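Local coordinates for protein mannose recognizing lectin (Marasmius oreades, PDB 4TKC) that binds mannose in two pockets, as a fungal lectin of the bulb-type family, at residues T10-G15 with P90-C95. Sequence-based numbering, arbitrary orientation.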
ATOM      1  N   THR A  10       5.771  -3.229  -9.642  1.00 14.87           N
ATOM      2  CA  THR A  10       6.262  -4.153  -8.653  1.00 14.79           C
ATOM      3  C   THR A  10       5.785  -3.858  -7.224  1.00 14.94           C
ATOM      4  O   THR A  10       5.928  -2.721  -6.734  1.00 16.62           O
ATOM      5  CB  THR A  10       7.807  -4.195  -8.702  1.00 16.41           C
ATOM      6  OG1 THR A  10       8.248  -4.601 -10.017  1.00 17.96           O
ATOM      7  CG2 THR A  10       8.405  -5.116  -7.616  1.00 16.94           C
ATOM      8  N   LEU A  11       5.190  -4.856  -6.581  1.00 14.28           N
ATOM      9  CA  LEU A  11       4.759  -4.793  -5.183  1.00 14.92           C
ATOM     10  C   LEU A  11       5.828  -5.432  -4.321  1.00 13.71           C
ATOM     11  O   LEU A  11       5.986  -6.639  -4.326  1.00 15.95           O
ATOM     12  CB  LEU A  11       3.429  -5.547  -4.996  1.00 14.26           C
ATOM     13  CG  LEU A  11       2.623  -5.126  -3.777  1.00 15.49           C
ATOM     14  CD1 LEU A  11       2.239  -3.648  -3.854  1.00 16.07           C
ATOM     15  CD2 LEU A  11       1.391  -5.983  -3.617  1.00 14.03           C
ATOM     16  N   PRO A  12       6.656  -4.630  -3.657  1.00 14.92           N
ATOM     17  CA  PRO A  12       7.662  -5.175  -2.739  1.00 15.37           C
ATOM     18  C   PRO A  12       7.069  -5.601  -1.378  1.00 14.08           C
ATOM     19  O   PRO A  12       5.871  -5.455  -1.162  1.00 15.20           O
ATOM     20  CB  PRO A  12       8.639  -4.001  -2.556  1.00 16.83           C
ATOM     21  CG  PRO A  12       7.888  -2.788  -2.951  1.00 23.50           C
ATOM     22  CD  PRO A  12       6.602  -3.156  -3.607  1.00 15.90           C
ATOM     23  N   GLU A  13       7.887  -6.243  -0.542  1.00 14.78           N
ATOM     24  CA  GLU A  13       7.471  -6.536   0.841  1.00 14.46           C
ATOM     25  C   GLU A  13       6.924  -5.297   1.541  1.00 13.93           C
ATOM     26  O   GLU A  13       7.418  -4.193   1.330  1.00 15.86           O
ATOM     27  CB  GLU A  13       8.601  -7.154   1.658  1.00 15.01           C
ATOM     28  CG  GLU A  13       9.013  -8.541   1.130  1.00 14.77           C
ATOM     29  CD  GLU A  13      10.090  -9.202   2.002  1.00 17.62           C
ATOM     30  OE1 GLU A  13      10.229  -8.816   3.187  1.00 19.05           O
ATOM     31  OE2 GLU A  13      10.824 -10.075   1.499  1.00 17.69           O
ATOM     32  N   ASN A  14       5.809  -5.558   2.188  1.00 14.49           N
ATOM     33  CA  ASN A  14       4.977  -4.508   2.836  1.00 15.78           C
ATOM     34  C   ASN A  14       4.187  -3.662   1.864  1.00 15.98           C
ATOM     35  O   ASN A  14       3.523  -2.711   2.235  1.00 16.48           O
ATOM     36  CB  ASN A  14       5.774  -3.575   3.773  1.00 15.09           C
ATOM     37  CG  ASN A  14       6.247  -4.295   4.999  1.00 16.89           C
ATOM     38  OD1 ASN A  14       5.460  -5.024   5.634  1.00 20.74           O
ATOM     39  ND2 ASN A  14       7.540  -4.219   5.270  1.00 18.45           N
ATOM     40  N   GLY A  15       4.242  -4.001   0.587  1.00 14.26           N
ATOM     41  CA  GLY A  15       3.448  -3.301  -0.379  1.00 14.48           C
ATOM     42  C   GLY A  15       1.981  -3.713  -0.326  1.00 13.94           C
ATOM     43  O   GLY A  15       1.672  -4.913  -0.299  1.00 15.46           O
ATOM     44  N   PRO A  90      14.837 -10.614  -0.634  1.00 17.40           N
ATOM     45  CA  PRO A  90      13.496  -9.987  -0.625  1.00 19.67           C
ATOM     46  C   PRO A  90      12.527 -10.690  -1.561  1.00 15.20           C
ATOM     47  O   PRO A  90      12.957 -11.238  -2.626  1.00 17.41           O
ATOM     48  CB  PRO A  90      13.764  -8.586  -1.179  1.00 20.07           C
ATOM     49  CG  PRO A  90      14.925  -8.783  -2.105  1.00 22.64           C
ATOM     50  CD  PRO A  90      15.786  -9.866  -1.483  1.00 23.49           C
ATOM     51  N   TYR A  91      11.233 -10.610  -1.289  1.00 14.32           N
ATOM     52  CA  TYR A  91      10.175 -11.098  -2.205  1.00 13.76           C
ATOM     53  C   TYR A  91       9.535  -9.915  -2.905  1.00 13.36           C
ATOM     54  O   TYR A  91       9.397  -8.815  -2.294  1.00 16.72           O
ATOM     55  CB  TYR A  91       9.126 -11.846  -1.377  1.00 15.10           C
ATOM     56  CG  TYR A  91       9.576 -13.188  -0.858  1.00 15.45           C
ATOM     57  CD1 TYR A  91      10.221 -13.312   0.356  1.00 16.44           C
ATOM     58  CD2 TYR A  91       9.384 -14.343  -1.647  1.00 16.59           C
ATOM     59  CE1 TYR A  91      10.690 -14.518   0.819  1.00 15.34           C
ATOM     60  CE2 TYR A  91       9.853 -15.559  -1.208  1.00 17.97           C
ATOM     61  CZ  TYR A  91      10.501 -15.657   0.001  1.00 17.04           C
ATOM     62  OH  TYR A  91      10.945 -16.884   0.397  1.00 17.78           O
ATOM     63  N   ASN A  92       9.115 -10.098  -4.154  1.00 15.72           N
ATOM     64  CA  ASN A  92       8.485  -9.045  -4.909  1.00 17.57           C
ATOM     65  C   ASN A  92       7.434  -9.642  -5.781  1.00 13.72           C
ATOM     66  O   ASN A  92       7.689 -10.743  -6.362  1.00 16.09           O
ATOM     67  CB  ASN A  92       9.514  -8.331  -5.765  1.00 18.97           C
ATOM     68  CG  ASN A  92      10.385  -7.400  -4.957  1.00 15.02           C
ATOM     69  OD1 ASN A  92       9.997  -6.267  -4.674  1.00 18.17           O
ATOM     70  ND2 ASN A  92      11.575  -7.864  -4.621  1.00 17.23           N
ATOM     71  N   LEU A  93       6.337  -8.946  -6.027  1.00 13.84           N
ATOM     72  CA  LEU A  93       5.344  -9.395  -7.012  1.00 13.41           C
ATOM     73  C   LEU A  93       5.490  -8.463  -8.199  1.00 14.12           C
ATOM     74  O   LEU A  93       5.330  -7.240  -8.052  1.00 13.83           O
ATOM     75  CB  LEU A  93       3.906  -9.326  -6.437  1.00 15.10           C
ATOM     76  CG  LEU A  93       2.726  -9.583  -7.369  1.00 15.15           C
ATOM     77  CD1 LEU A  93       2.620 -11.084  -7.529  1.00 16.77           C
ATOM     78  CD2 LEU A  93       1.399  -9.001  -6.876  1.00 15.80           C
ATOM     79  N   VAL A  94       5.765  -9.050  -9.394  1.00 13.69           N
ATOM     80  CA  VAL A  94       6.051  -8.232 -10.547  1.00 13.59           C
ATOM     81  C   VAL A  94       5.026  -8.459 -11.671  1.00 14.20           C
ATOM     82  O   VAL A  94       4.773  -9.620 -12.111  1.00 16.42           O
ATOM     83  CB  VAL A  94       7.473  -8.494 -11.121  1.00 15.51           C
ATOM     84  CG1 VAL A  94       7.770  -7.549 -12.264  1.00 16.78           C
ATOM     85  CG2 VAL A  94       8.525  -8.309 -10.041  1.00 14.69           C
ATOM     86  N   CYS A  95       4.505  -7.357 -12.199  1.00 13.51           N
ATOM     87  CA  CYS A  95       3.538  -7.348 -13.310  1.00 16.00           C
ATOM     88  C   CYS A  95       4.367  -7.066 -14.565  1.00 17.10           C
ATOM     89  O   CYS A  95       4.792  -5.909 -14.782  1.00 15.92           O
ATOM     90  CB  CYS A  95       2.480  -6.246 -13.080  1.00 16.51           C
ATOM     91  SG  CYS A  95       1.166  -6.169 -14.321  1.00 17.85           S
TER
HETATM   92  O   HOH W   1      10.740  -6.621  -1.508  1.00 16.05           O
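L11 and L93 form the hydrogen-bonded pair that joins antiparallel strands 10-12 and 92-95. L11 N donates to L93 O at 2.8 Å, in the plane of that carbonyl, and L93 N returns a 2.9 Å bond to L11 O. Their side chains leave the sheet on the same face, CB to CB at 4.1 Å.

On the other face lie T10, P12, N92 and V94. The T10 methyl CG2 sits 3.5 Å from N92 OD1, an oxygen that also rests against CA and CB of P12. Alongside, T10 OG1 packs against both V94 methyls.

At E13 a water and a carboxylate make the link. The water accepts from E13 N and donates to Y91 O at 2.7 Å, bridging two atoms whose direct bond is weak. With CG anti to its own carbonyl carbon (chi1 -65°) and the chain extended beyond, E13 brings OE2 within 2.9 Å of Y91 N. That bond uses the anti lone pair; OE2 also lies at the edge of the Y91 ring and is hydrogen-bonded to H89 ND1.

Within its chain, strand 10-12 is the outermost of four antiparallel strands, with 92-95 between it and 101-105. L11 packs on V61 and M63 of strand 60-63, and L93 on F32, so the leucine face looks into the core between the three sheets of this beta-prism II fold. A type II turn, P12 to G15, then leads into strand 15-18 of the next sheet.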